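Long-range contacts in nudix Hydrolase, RenU (Mycolicibacterium smegmatis, PDB 6UUF), which probably hydrolyses nucleoside diphosphate derivatives, perhaps including NADH, with magnesium as cofactor, as a member of the Nudix family: residues G22-L27 against E68-R73; A37-Q42 against V132-V137; H76-L81 against R124-L129; T91-E96 against T106-I111. The protein carries 3 engineered substitutions. All blocks are in the same frame, centred on the assembly; numbering follows the deposited sequence.

Interaction 1: G22-L27 against E68-R73; sequences GAAGLL and EQAAVR
Ala71 is the bump around which this contact is built: its methyl presses onto the peptide joining Gly25 to Leu26, with Ala71 CB 3.7 Å from Gly25 C. The hollow that receives it is the side-chain-free backbone at Gly25, flanked by Ala24 and Leu26, its neighbours on strand 23-31, which raise their side chains toward the helix on either side. Ala24 CB fits in turn against two helix residues, standing 4.1 Å from both Ala70 CB and Ala71 CB. At the other rim, Leu26 has CG anti to its own nitrogen (chi1 -158°), which carries CD1 to 4.2 Å from Ala71 CB; farther along, CD1 of Leu26 reaches Val72 CG2 at 4.4 Å. With such small groups at the crossing, the axes of strand and helix come within 6.5 Å at an angle of 63°. This lays the helix of the Nudix box across the mixed sheet, as expected of the alpha/beta/alpha sandwich of the family. At one end Arg73 turns to Glu65, with which it forms a salt bridge. No hydrogen bond links the two segments, so the helix is seated here by close apolar fit rather than by directional bonds.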
loop_
_atom_site.group_PDB
_atom_site.type_symbol
_atom_site.label_atom_id
_atom_site.label_comp_id
_atom_site.label_asym_id
_atom_site.label_seq_id
_atom_site.Cartn_x
_atom_site.Cartn_y
_atom_site.Cartn_z
ATOM N N GLY A 22 -3.525 -12.777 3.967
ATOM C CA GLY A 22 -3.030 -11.464 4.232
ATOM C C GLY A 22 -3.445 -10.465 3.171
ATOM O O GLY A 22 -4.324 -10.723 2.302
ATOM N N ALA A 23 -2.847 -9.298 3.300
ATOM C CA ALA A 23 -3.153 -8.197 2.429
ATOM C C ALA A 23 -1.847 -7.616 1.911
ATOM O O ALA A 23 -0.745 -7.888 2.456
ATOM C CB ALA A 23 -3.943 -7.150 3.168
ATOM N N ALA A 24 -1.999 -6.795 0.884
ATOM C CA ALA A 24 -0.867 -6.135 0.238
ATOM C C ALA A 24 -1.253 -4.741 -0.208
ATOM O O ALA A 24 -2.382 -4.513 -0.628
ATOM C CB ALA A 24 -0.412 -6.931 -0.972
ATOM N N GLY A 25 -0.308 -3.811 -0.130
ATOM C CA GLY A 25 -0.534 -2.446 -0.617
ATOM C C GLY A 25 0.589 -1.954 -1.499
ATOM O O GLY A 25 1.743 -2.366 -1.308
ATOM N N LEU A 26 0.248 -1.056 -2.436
ATOM C CA LEU A 26 1.208 -0.471 -3.333
ATOM C C LEU A 26 1.733 0.852 -2.844
ATOM O O LEU A 26 0.973 1.792 -2.701
ATOM C CB LEU A 26 0.583 -0.270 -4.693
ATOM C CG LEU A 26 1.590 -0.171 -5.823
ATOM C CD1 LEU A 26 2.446 -1.416 -6.006
ATOM C CD2 LEU A 26 0.784 0.127 -7.083
ATOM N N LEU A 27 3.042 0.924 -2.626
ATOM C CA LEU A 27 3.765 2.186 -2.419
ATOM C C LEU A 27 4.377 2.584 -3.733
ATOM O O LEU A 27 5.484 2.154 -4.079
ATOM C CB LEU A 27 4.843 2.002 -1.348
ATOM C CG LEU A 27 5.743 3.180 -1.006
ATOM C CD1 LEU A 27 4.868 4.369 -0.708
ATOM C CD2 LEU A 27 6.572 2.865 0.251
ATOM N N GLU A 68 2.775 -8.987 -4.999
ATOM C CA GLU A 68 2.899 -8.012 -6.086
ATOM C C GLU A 68 1.652 -7.892 -6.987
ATOM O O GLU A 68 1.167 -6.794 -7.299
ATOM C CB GLU A 68 4.217 -8.114 -6.927
ATOM C CG GLU A 68 5.003 -9.410 -7.032
ATOM C CD GLU A 68 5.756 -9.836 -5.761
ATOM O OE1 GLU A 68 5.107 -10.520 -4.950
ATOM O OE2 GLU A 68 6.979 -9.596 -5.613
ATOM N N GLN A 69 1.110 -9.018 -7.368
ATOM C CA GLN A 69 -0.097 -9.014 -8.155
ATOM C C GLN A 69 -1.226 -8.424 -7.386
ATOM O O GLN A 69 -2.014 -7.674 -7.946
ATOM C CB GLN A 69 -0.432 -10.435 -8.586
ATOM C CG GLN A 69 0.554 -10.898 -9.629
ATOM C CD GLN A 69 0.393 -12.338 -9.965
ATOM O OE1 GLN A 69 0.199 -13.169 -9.119
ATOM N NE2 GLN A 69 0.506 -12.636 -11.221
ATOM N N ALA A 70 -1.322 -8.752 -6.100
ATOM C CA ALA A 70 -2.466 -8.292 -5.339
ATOM C C ALA A 70 -2.448 -6.769 -5.242
ATOM O O ALA A 70 -3.467 -6.144 -5.436
ATOM C CB ALA A 70 -2.502 -8.899 -3.957
ATOM N N ALA A 71 -1.281 -6.189 -4.980
ATOM C CA ALA A 71 -1.146 -4.745 -4.787
ATOM C C ALA A 71 -1.377 -3.961 -6.091
ATOM O O ALA A 71 -1.957 -2.895 -6.103
ATOM C CB ALA A 71 0.213 -4.418 -4.204
ATOM N N VAL A 72 -0.919 -4.500 -7.185
ATOM C CA VAL A 72 -1.111 -3.880 -8.479
ATOM C C VAL A 72 -2.592 -3.936 -8.844
ATOM O O VAL A 72 -3.146 -2.919 -9.280
ATOM C CB VAL A 72 -0.195 -4.542 -9.521
ATOM C CG1 VAL A 72 -0.506 -4.064 -10.924
ATOM C CG2 VAL A 72 1.241 -4.221 -9.183
ATOM N N ARG A 73 -3.237 -5.082 -8.608
ATOM C CA ARG A 73 -4.696 -5.230 -8.874
ATOM C C ARG A 73 -5.517 -4.255 -8.017
ATOM O O ARG A 73 -6.461 -3.635 -8.529
ATOM C CB ARG A 73 -5.202 -6.677 -8.706
ATOM C CG ARG A 73 -6.721 -6.807 -8.446
ATOM C CD ARG A 73 -7.258 -8.235 -8.194
ATOM N NE ARG A 73 -6.663 -8.924 -7.028
ATOM C CZ ARG A 73 -6.987 -8.714 -5.756
ATOM N NH1 ARG A 73 -7.905 -7.805 -5.410
ATOM N NH2 ARG A 73 -6.356 -9.383 -4.807
#

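Interaction 2: A37-Q42 against V132-V137; sequences AAVLLQ and VLEDQV
Val132 O is met from strand 37-44 by one hydrogen bond and one CA-H...O contact: Val39 N makes a nearly straight bond of 2.8 Å (168° at the hydrogen), and Ala38 CA approaches at 3.3 Å. This is antiparallel sheet pairing within the mixed sheet of the Nudix fold, with Val39 and Val132 as a hydrogen-bonded pair; Val132 N returns the bond to Val39 O, also at 2.8 Å. Beyond them Ala38 faces Leu133 as a non-hydrogen-bonded pair whose side chains already diverge, for here strand 126-133 ends. One further straight bond, Glu134 N to Ala37 O at 3.0 Å, holds the chain as it leaves the sheet. The turn that follows, closed by Gln136 N bonding to Leu133 O, swings Val137 back over the strand. Its CG2 meets Val39 CG2 at 3.4 Å, closer than ordinary van der Waals contact, the two side chains crossing at roughly a right angle. Leu41 CD1 completes the cluster, touching both methyls of Val137 as well as Val132 CG2, and Phe146 and Trp150 of helix 144-158 pack onto Val137 from outside the pair. Asp135 adds a salt bridge to Arg154 of that helix. The Glu134 side chain runs beside strand 37-44: its CG lies 3.8 Å from Val39 CG1, crossing at about a right angle, and its carboxylate oxygen OE1 lies 3.2 Å from Ala37 CB.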
loop_
_atom_site.group_PDB
_atom_site.type_symbol
_atom_site.label_atom_id
_atom_site.label_comp_id
_atom_site.label_asym_id
_atom_site.label_seq_id
_atom_site.Cartn_x
_atom_site.Cartn_y
_atom_site.Cartn_z
ATOM N N ALA A 37 11.121 12.786 -4.898
ATOM C CA ALA A 37 10.200 11.691 -5.001
ATOM C C ALA A 37 8.826 11.981 -4.339
ATOM O O ALA A 37 8.775 12.404 -3.194
ATOM C CB ALA A 37 10.832 10.481 -4.370
ATOM N N ALA A 38 7.733 11.718 -5.059
ATOM C CA ALA A 38 6.413 11.641 -4.440
ATOM C C ALA A 38 5.872 10.216 -4.339
ATOM O O ALA A 38 6.240 9.362 -5.108
ATOM C CB ALA A 38 5.410 12.521 -5.183
ATOM N N VAL A 39 4.961 9.986 -3.392
ATOM C CA VAL A 39 4.244 8.725 -3.299
ATOM C C VAL A 39 2.731 8.935 -3.382
ATOM O O VAL A 39 2.190 9.979 -3.001
ATOM C CB VAL A 39 4.662 7.892 -2.046
ATOM C CG1 VAL A 39 6.178 7.685 -2.040
ATOM C CG2 VAL A 39 4.257 8.556 -0.769
ATOM N N LEU A 40 2.035 7.931 -3.893
ATOM C CA LEU A 40 0.616 8.069 -4.145
ATOM C C LEU A 40 -0.113 7.569 -2.946
ATOM O O LEU A 40 0.001 6.410 -2.628
ATOM C CB LEU A 40 0.207 7.290 -5.390
ATOM C CG LEU A 40 -1.302 7.290 -5.619
ATOM C CD1 LEU A 40 -1.746 8.700 -5.950
ATOM C CD2 LEU A 40 -1.688 6.331 -6.716
ATOM N N LEU A 41 -0.884 8.411 -2.268
ATOM C CA LEU A 41 -1.623 7.922 -1.122
ATOM C C LEU A 41 -3.111 8.051 -1.344
ATOM O O LEU A 41 -3.582 8.906 -2.098
ATOM C CB LEU A 41 -1.246 8.635 0.178
ATOM C CG LEU A 41 0.225 8.637 0.543
ATOM C CD1 LEU A 41 0.513 9.480 1.789
ATOM C CD2 LEU A 41 0.661 7.223 0.743
ATOM N N GLN A 42 -3.810 7.208 -0.610
ATOM C CA GLN A 42 -5.237 7.113 -0.626
ATOM C C GLN A 42 -5.807 7.612 0.706
ATOM O O GLN A 42 -5.382 7.165 1.776
ATOM C CB GLN A 42 -5.638 5.665 -0.841
ATOM C CG GLN A 42 -7.116 5.481 -1.109
ATOM C CD GLN A 42 -7.496 4.029 -1.053
ATOM O OE1 GLN A 42 -7.157 3.332 -0.096
ATOM N NE2 GLN A 42 -8.220 3.567 -2.061
ATOM N N VAL A 132 2.091 12.752 -2.842
ATOM C CA VAL A 132 2.591 13.461 -1.630
ATOM C C VAL A 132 4.104 13.331 -1.595
ATOM O O VAL A 132 4.639 12.243 -1.692
ATOM C CB VAL A 132 2.010 12.860 -0.348
ATOM C CG1 VAL A 132 2.602 13.484 0.923
ATOM C CG2 VAL A 132 0.495 13.022 -0.356
ATOM N N LEU A 133 4.814 14.435 -1.493
ATOM C CA LEU A 133 6.272 14.350 -1.363
ATOM C C LEU A 133 6.623 13.417 -0.198
ATOM O O LEU A 133 5.992 13.500 0.840
ATOM C CB LEU A 133 6.900 15.725 -1.171
ATOM C CG LEU A 133 6.878 16.590 -2.433
ATOM C CD1 LEU A 133 7.207 18.044 -2.105
ATOM C CD2 LEU A 133 7.820 16.057 -3.484
ATOM N N GLU A 134 7.575 12.504 -0.429
ATOM C CA GLU A 134 8.044 11.581 0.587
ATOM C C GLU A 134 8.334 12.201 1.944
ATOM O O GLU A 134 7.959 11.650 2.965
ATOM C CB GLU A 134 9.336 10.912 0.125
ATOM C CG GLU A 134 9.170 9.749 -0.805
ATOM C CD GLU A 134 10.456 8.921 -0.906
ATOM O OE1 GLU A 134 11.481 9.501 -1.373
ATOM O OE2 GLU A 134 10.439 7.717 -0.495
ATOM N N ASP A 135 9.003 13.348 1.949
ATOM C CA ASP A 135 9.292 14.106 3.194
ATOM C C ASP A 135 8.055 14.643 3.894
ATOM O O ASP A 135 8.122 15.015 5.082
ATOM C CB ASP A 135 10.216 15.312 2.901
ATOM C CG ASP A 135 11.650 14.896 2.559
ATOM O OD1 ASP A 135 12.222 14.003 3.220
ATOM O OD2 ASP A 135 12.229 15.487 1.623
ATOM N N GLN A 136 6.942 14.755 3.159
ATOM C CA GLN A 136 5.695 15.291 3.726
ATOM C C GLN A 136 4.645 14.245 4.077
ATOM O O GLN A 136 3.628 14.591 4.691
ATOM C CB GLN A 136 5.120 16.340 2.786
ATOM C CG GLN A 136 6.107 17.490 2.615
ATOM C CD GLN A 136 5.450 18.747 2.162
ATOM O OE1 GLN A 136 5.547 19.761 2.863
ATOM N NE2 GLN A 136 4.735 18.699 1.004
ATOM N N VAL A 137 4.904 12.969 3.757
ATOM C CA VAL A 137 3.953 11.894 4.075
ATOM C C VAL A 137 3.583 11.868 5.563
ATOM O O VAL A 137 2.403 11.806 5.896
ATOM C CB VAL A 137 4.484 10.505 3.600
ATOM C CG1 VAL A 137 3.712 9.346 4.243
ATOM C CG2 VAL A 137 4.405 10.434 2.074
#

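Interaction 3: H76-L81 against R124-L129; sequences HAAAGL and RESAEL. Engineered in segment 76-81: Ala77 (natural residue Glu), Ala78 (natural residue Glu).
Ala78, Arg124 and Leu129 bury the largest areas where the end of the Nudix-box helix meets segment 124-129. Ala78, like Ala77 an engineered residue standing where the natural sequence has Glu, engages through both side chain and backbone. In Nudix hydrolases glutamates of this helix usually bind the magnesium, so the two engineered alanines probably lack such ligands. The Ala78 carbonyl takes the one hydrogen bond across the contact, from Ser126 OG to Ala78 O at 2.9 Å; the hydroxyl stands above the carbonyl plane, about 35° out. Ala78 CB lies 3.5 Å from the same Ser126 OG. Leu129 points its CD1 branch at the helix end, abutting Ala79 CB at 3.4 Å, a tight contact, and lying 3.7 Å from Ala78 O. On the other flank Arg124 CG lies 3.8 Å from Ala77 O; the residue is poorly ordered, so this contact is tentative. Gly80, with positive phi, first leaves helical angles, and His76 ND1 bonds to Leu81 O. Gln42 of strand 37-44 packs on Ala78 and Leu129 and bonds to Ser126 OG, while backbone bonds of Ala78 with Asn123 and of Ala79 with Val121 tie the helix end to the loop before strand 126-133.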
loop_
_atom_site.group_PDB
_atom_site.type_symbol
_atom_site.label_atom_id
_atom_site.label_comp_id
_atom_site.label_asym_id
_atom_site.label_seq_id
_atom_site.Cartn_x
_atom_site.Cartn_y
_atom_site.Cartn_z
ATOM N N HIS A 76 -5.176 -0.726 -9.402
ATOM C CA HIS A 76 -6.046 -0.558 -10.546
ATOM C C HIS A 76 -7.474 -0.314 -10.097
ATOM O O HIS A 76 -8.110 0.617 -10.555
ATOM C CB HIS A 76 -5.975 -1.765 -11.476
ATOM C CG HIS A 76 -6.898 -1.651 -12.643
ATOM N ND1 HIS A 76 -6.634 -0.827 -13.716
ATOM C CD2 HIS A 76 -8.111 -2.208 -12.881
ATOM C CE1 HIS A 76 -7.635 -0.903 -14.579
ATOM N NE2 HIS A 76 -8.541 -1.735 -14.099
ATOM N N ALA A 77 -7.962 -1.106 -9.156
ATOM C CA ALA A 77 -9.366 -0.972 -8.670
ATOM C C ALA A 77 -9.682 0.378 -8.007
ATOM O O ALA A 77 -10.746 0.978 -8.256
ATOM C CB ALA A 77 -9.717 -2.110 -7.729
ATOM N N ALA A 78 -8.726 0.879 -7.229
ATOM C CA ALA A 78 -8.901 2.108 -6.472
ATOM C C ALA A 78 -8.595 3.359 -7.259
ATOM O O ALA A 78 -9.148 4.394 -6.955
ATOM C CB ALA A 78 -8.031 2.075 -5.228
ATOM N N ALA A 79 -7.700 3.289 -8.240
ATOM C CA ALA A 79 -7.180 4.483 -8.904
ATOM C C ALA A 79 -7.158 4.445 -10.429
ATOM O O ALA A 79 -6.843 5.468 -11.046
ATOM C CB ALA A 79 -5.782 4.801 -8.389
ATOM N N GLY A 80 -7.519 3.312 -11.036
ATOM C CA GLY A 80 -7.511 3.165 -12.486
ATOM C C GLY A 80 -6.120 3.096 -13.090
ATOM O O GLY A 80 -5.964 3.281 -14.298
ATOM N N LEU A 81 -5.099 2.802 -12.287
ATOM C CA LEU A 81 -3.739 2.798 -12.795
ATOM C C LEU A 81 -3.515 1.569 -13.661
ATOM O O LEU A 81 -3.820 0.466 -13.212
ATOM C CB LEU A 81 -2.732 2.754 -11.646
ATOM C CG LEU A 81 -2.806 3.887 -10.623
ATOM C CD1 LEU A 81 -1.715 3.721 -9.584
ATOM C CD2 LEU A 81 -2.715 5.227 -11.310
ATOM N N ARG A 124 -14.153 2.995 -5.574
ATOM C CA ARG A 124 -14.115 2.218 -4.331
ATOM C C ARG A 124 -14.040 3.168 -3.101
ATOM O O ARG A 124 -14.826 4.131 -3.040
ATOM C CB ARG A 124 -12.973 1.176 -4.385
ATOM C CG ARG A 124 -13.149 0.092 -5.452
ATOM C CD ARG A 124 -13.773 -1.163 -4.857
ATOM N NE ARG A 124 -13.816 -2.287 -5.791
ATOM C CZ ARG A 124 -14.134 -3.546 -5.462
ATOM N NH1 ARG A 124 -14.446 -3.881 -4.208
ATOM N NH2 ARG A 124 -14.135 -4.490 -6.402
ATOM N N GLU A 125 -13.087 2.956 -2.178
ATOM C CA GLU A 125 -12.966 3.800 -0.961
ATOM C C GLU A 125 -12.055 5.042 -1.162
ATOM O O GLU A 125 -11.703 5.738 -0.186
ATOM C CB GLU A 125 -12.551 3.011 0.320
ATOM C CG GLU A 125 -12.140 1.560 0.177
ATOM C CD GLU A 125 -10.706 1.383 -0.267
ATOM O OE1 GLU A 125 -10.489 1.126 -1.474
ATOM O OE2 GLU A 125 -9.813 1.486 0.605
ATOM N N SER A 126 -11.684 5.318 -2.419
ATOM C CA SER A 126 -10.846 6.471 -2.749
ATOM C C SER A 126 -11.702 7.716 -2.650
ATOM O O SER A 126 -12.472 8.050 -3.574
ATOM C CB SER A 126 -10.216 6.324 -4.140
ATOM O OG SER A 126 -9.456 5.121 -4.200
ATOM N N ALA A 127 -11.616 8.331 -1.472
ATOM C CA ALA A 127 -12.226 9.624 -1.222
ATOM C C ALA A 127 -11.377 10.657 -1.952
ATOM O O ALA A 127 -11.899 11.575 -2.595
ATOM C CB ALA A 127 -12.274 9.926 0.274
ATOM N N GLU A 128 -10.064 10.481 -1.831
ATOM C CA GLU A 128 -9.101 11.174 -2.650
ATOM C C GLU A 128 -7.852 10.260 -2.804
ATOM O O GLU A 128 -7.581 9.344 -2.000
ATOM C CB GLU A 128 -8.771 12.559 -2.027
ATOM C CG GLU A 128 -8.063 13.553 -2.960
ATOM C CD GLU A 128 -7.315 14.673 -2.230
ATOM O OE1 GLU A 128 -7.698 15.041 -1.097
ATOM O OE2 GLU A 128 -6.334 15.199 -2.803
ATOM N N LEU A 129 -7.173 10.465 -3.910
ATOM C CA LEU A 129 -5.815 10.018 -4.107
ATOM C C LEU A 129 -4.970 11.248 -4.328
ATOM O O LEU A 129 -5.358 12.168 -5.055
ATOM C CB LEU A 129 -5.730 9.144 -5.319
ATOM C CG LEU A 129 -6.413 7.810 -5.127
ATOM C CD1 LEU A 129 -6.990 7.376 -6.470
ATOM C CD2 LEU A 129 -5.395 6.838 -4.535
#

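Interaction 4: T91-E96 against T106-I111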
loop_
_atom_site.group_PDB
_atom_site.type_symbol
_atom_site.label_atom_id
_atom_site.label_comp_id
_atom_site.label_asym_id
_atom_site.label_seq_id
_atom_site.Cartn_x
_atom_site.Cartn_y
_atom_site.Cartn_z
ATOM N N THR A 91 9.253 -6.095 -2.357
ATOM C CA THR A 91 8.209 -6.246 -1.360
ATOM C C THR A 91 8.867 -6.172 0.014
ATOM O O THR A 91 9.960 -6.692 0.195
ATOM C CB THR A 91 7.514 -7.604 -1.482
ATOM O OG1 THR A 91 8.468 -8.630 -1.215
ATOM C CG2 THR A 91 6.944 -7.807 -2.903
ATOM N N VAL A 92 8.192 -5.541 0.961
ATOM C CA VAL A 92 8.573 -5.514 2.394
ATOM C C VAL A 92 7.378 -5.944 3.287
ATOM O O VAL A 92 6.278 -5.358 3.231
ATOM C CB VAL A 92 8.950 -4.090 2.822
ATOM C CG1 VAL A 92 9.598 -4.105 4.205
ATOM C CG2 VAL A 92 9.883 -3.461 1.798
ATOM N N VAL A 93 7.604 -6.952 4.115
ATOM C CA VAL A 93 6.608 -7.383 5.070
ATOM C C VAL A 93 6.614 -6.330 6.178
ATOM O O VAL A 93 7.565 -6.263 6.941
ATOM C CB VAL A 93 6.910 -8.780 5.625
ATOM C CG1 VAL A 93 5.856 -9.198 6.628
ATOM C CG2 VAL A 93 6.930 -9.795 4.507
ATOM N N THR A 94 5.547 -5.526 6.229
ATOM C CA THR A 94 5.395 -4.407 7.157
ATOM C C THR A 94 4.525 -4.724 8.361
ATOM O O THR A 94 4.411 -3.901 9.250
ATOM C CB THR A 94 4.850 -3.148 6.434
ATOM O OG1 THR A 94 3.847 -3.516 5.488
ATOM C CG2 THR A 94 5.955 -2.490 5.637
ATOM N N ALA A 95 3.917 -5.914 8.395
ATOM C CA ALA A 95 3.144 -6.366 9.545
ATOM C C ALA A 95 2.968 -7.884 9.495
ATOM O O ALA A 95 2.710 -8.455 8.438
ATOM C CB ALA A 95 1.793 -5.667 9.599
ATOM N N GLU A 96 3.105 -8.506 10.655
ATOM C CA GLU A 96 3.138 -9.943 10.798
ATOM C C GLU A 96 2.470 -10.308 12.119
ATOM O O GLU A 96 2.875 -9.807 13.193
ATOM C CB GLU A 96 4.593 -10.366 10.828
ATOM C CG GLU A 96 4.825 -11.843 10.711
ATOM C CD GLU A 96 6.308 -12.142 10.601
ATOM O OE1 GLU A 96 7.076 -11.692 11.494
ATOM O OE2 GLU A 96 6.706 -12.808 9.618
ATOM N N THR A 106 -0.275 -11.394 7.344
ATOM C CA THR A 106 0.711 -10.362 7.073
ATOM C C THR A 106 0.137 -9.294 6.180
ATOM O O THR A 106 -0.849 -9.506 5.414
ATOM C CB THR A 106 1.913 -10.977 6.334
ATOM O OG1 THR A 106 1.416 -11.626 5.164
ATOM C CG2 THR A 106 2.642 -11.974 7.185
ATOM N N TYR A 107 0.804 -8.153 6.248
ATOM C CA TYR A 107 0.632 -7.077 5.314
ATOM C C TYR A 107 1.974 -6.886 4.625
ATOM O O TYR A 107 3.008 -6.670 5.324
ATOM C CB TYR A 107 0.270 -5.754 6.025
ATOM C CG TYR A 107 -0.098 -4.655 5.056
ATOM C CD1 TYR A 107 0.873 -3.905 4.403
ATOM C CD2 TYR A 107 -1.426 -4.345 4.801
ATOM C CE1 TYR A 107 0.538 -2.924 3.495
ATOM C CE2 TYR A 107 -1.776 -3.316 3.933
ATOM C CZ TYR A 107 -0.794 -2.628 3.275
ATOM O OH TYR A 107 -1.163 -1.646 2.409
ATOM N N THR A 108 1.923 -6.846 3.294
ATOM C CA THR A 108 3.084 -6.699 2.466
ATOM C C THR A 108 2.985 -5.425 1.657
ATOM O O THR A 108 2.057 -5.231 0.856
ATOM C CB THR A 108 3.249 -7.883 1.517
ATOM O OG1 THR A 108 3.397 -9.081 2.259
ATOM C CG2 THR A 108 4.492 -7.725 0.649
ATOM N N THR A 109 3.981 -4.565 1.842
ATOM C CA THR A 109 4.108 -3.340 1.060
ATOM C C THR A 109 4.923 -3.649 -0.183
ATOM O O THR A 109 6.040 -4.201 -0.112
ATOM C CB THR A 109 4.777 -2.197 1.878
ATOM O OG1 THR A 109 3.943 -1.869 2.986
ATOM C CG2 THR A 109 4.956 -0.966 1.025
ATOM N N VAL A 110 4.356 -3.285 -1.325
ATOM C CA VAL A 110 4.971 -3.533 -2.588
ATOM C C VAL A 110 5.384 -2.151 -3.088
ATOM O O VAL A 110 4.525 -1.302 -3.408
ATOM C CB VAL A 110 3.964 -4.245 -3.519
ATOM C CG1 VAL A 110 4.519 -4.470 -4.926
ATOM C CG2 VAL A 110 3.578 -5.599 -2.924
ATOM N N ILE A 111 6.698 -1.929 -3.156
ATOM C CA ILE A 111 7.273 -0.677 -3.650
ATOM C C ILE A 111 7.333 -0.702 -5.181
ATOM O O ILE A 111 7.852 -1.640 -5.767
ATOM C CB ILE A 111 8.701 -0.491 -3.073
ATOM C CG1 ILE A 111 8.636 -0.562 -1.520
ATOM C CG2 ILE A 111 9.317 0.788 -3.600
ATOM C CD1 ILE A 111 9.938 -0.317 -0.788
#
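A classic beta bulge interrupts the hairpin of strands 87-98 and 104-113, where Thr94 and Ala95 together face Tyr107. Both of their amides converge on Tyr107 O: Thr94 N at 2.9 Å, nearly along the C=O axis, and Ala95 N at 3.3 Å, in the carbonyl plane on a lone pair. Tyr107 N closes the bulge by bonding to Ala95 O. Before it the pairing is regular antiparallel, Val92 and Thr109 exchanging two backbone bonds of which Val92 N to Thr109 O measures 2.8 Å; after it the register has moved by one residue, and Glu96 pairs with Thr106. The extra residue also sets the Thr94 side chain across the strand. With chi1 at 40°, its hydroxyl sits between nitrogen and carbonyl carbon and meets Thr109 OG1 in a hydrogen bond of 3.0 Å, the two side chains crossing at about a right angle. Thr94 OG1 also rests at the edge of the Tyr107 ring, 3.2 Å from CD1. Leu153 of helix 144-158 packs on both threonines, so this polar pair lies under the helix that crosses that face. On the other face Thr91 CB touches Thr108 CG2 at 3.7 Å, beside Val110, against which Ala71 of the Nudix-box helix packs. Back on the face of Thr109, under helix 144-158, Val92 CG2 meets Ile111 CD1 at 4.1 Å.

How the interactions relate
All four contacts are anchored in the mixed sheet of one Nudix domain. Interactions 1 and 3 share helix 67-79, their centres about 13 Å apart, and follow one another along the chain. Interactions 2 and 3 share strand 126-133, interaction 3 falling within the chain span that interaction 2 encloses. Interaction 4 lies about 9 Å from interaction 1, centre to centre, and is joined to it directly, since strands 23-31 and 104-113 run side by side through backbone bonds between Gly25, Leu27 and Val110. Interactions 3 and 4 lie on opposite sides of the chain's centre, their centres about 20 Å apart. The Nudix-box helix is thus held to the sheet in its first half and at its end, which probably positions the box for magnesium-dependent hydrolysis.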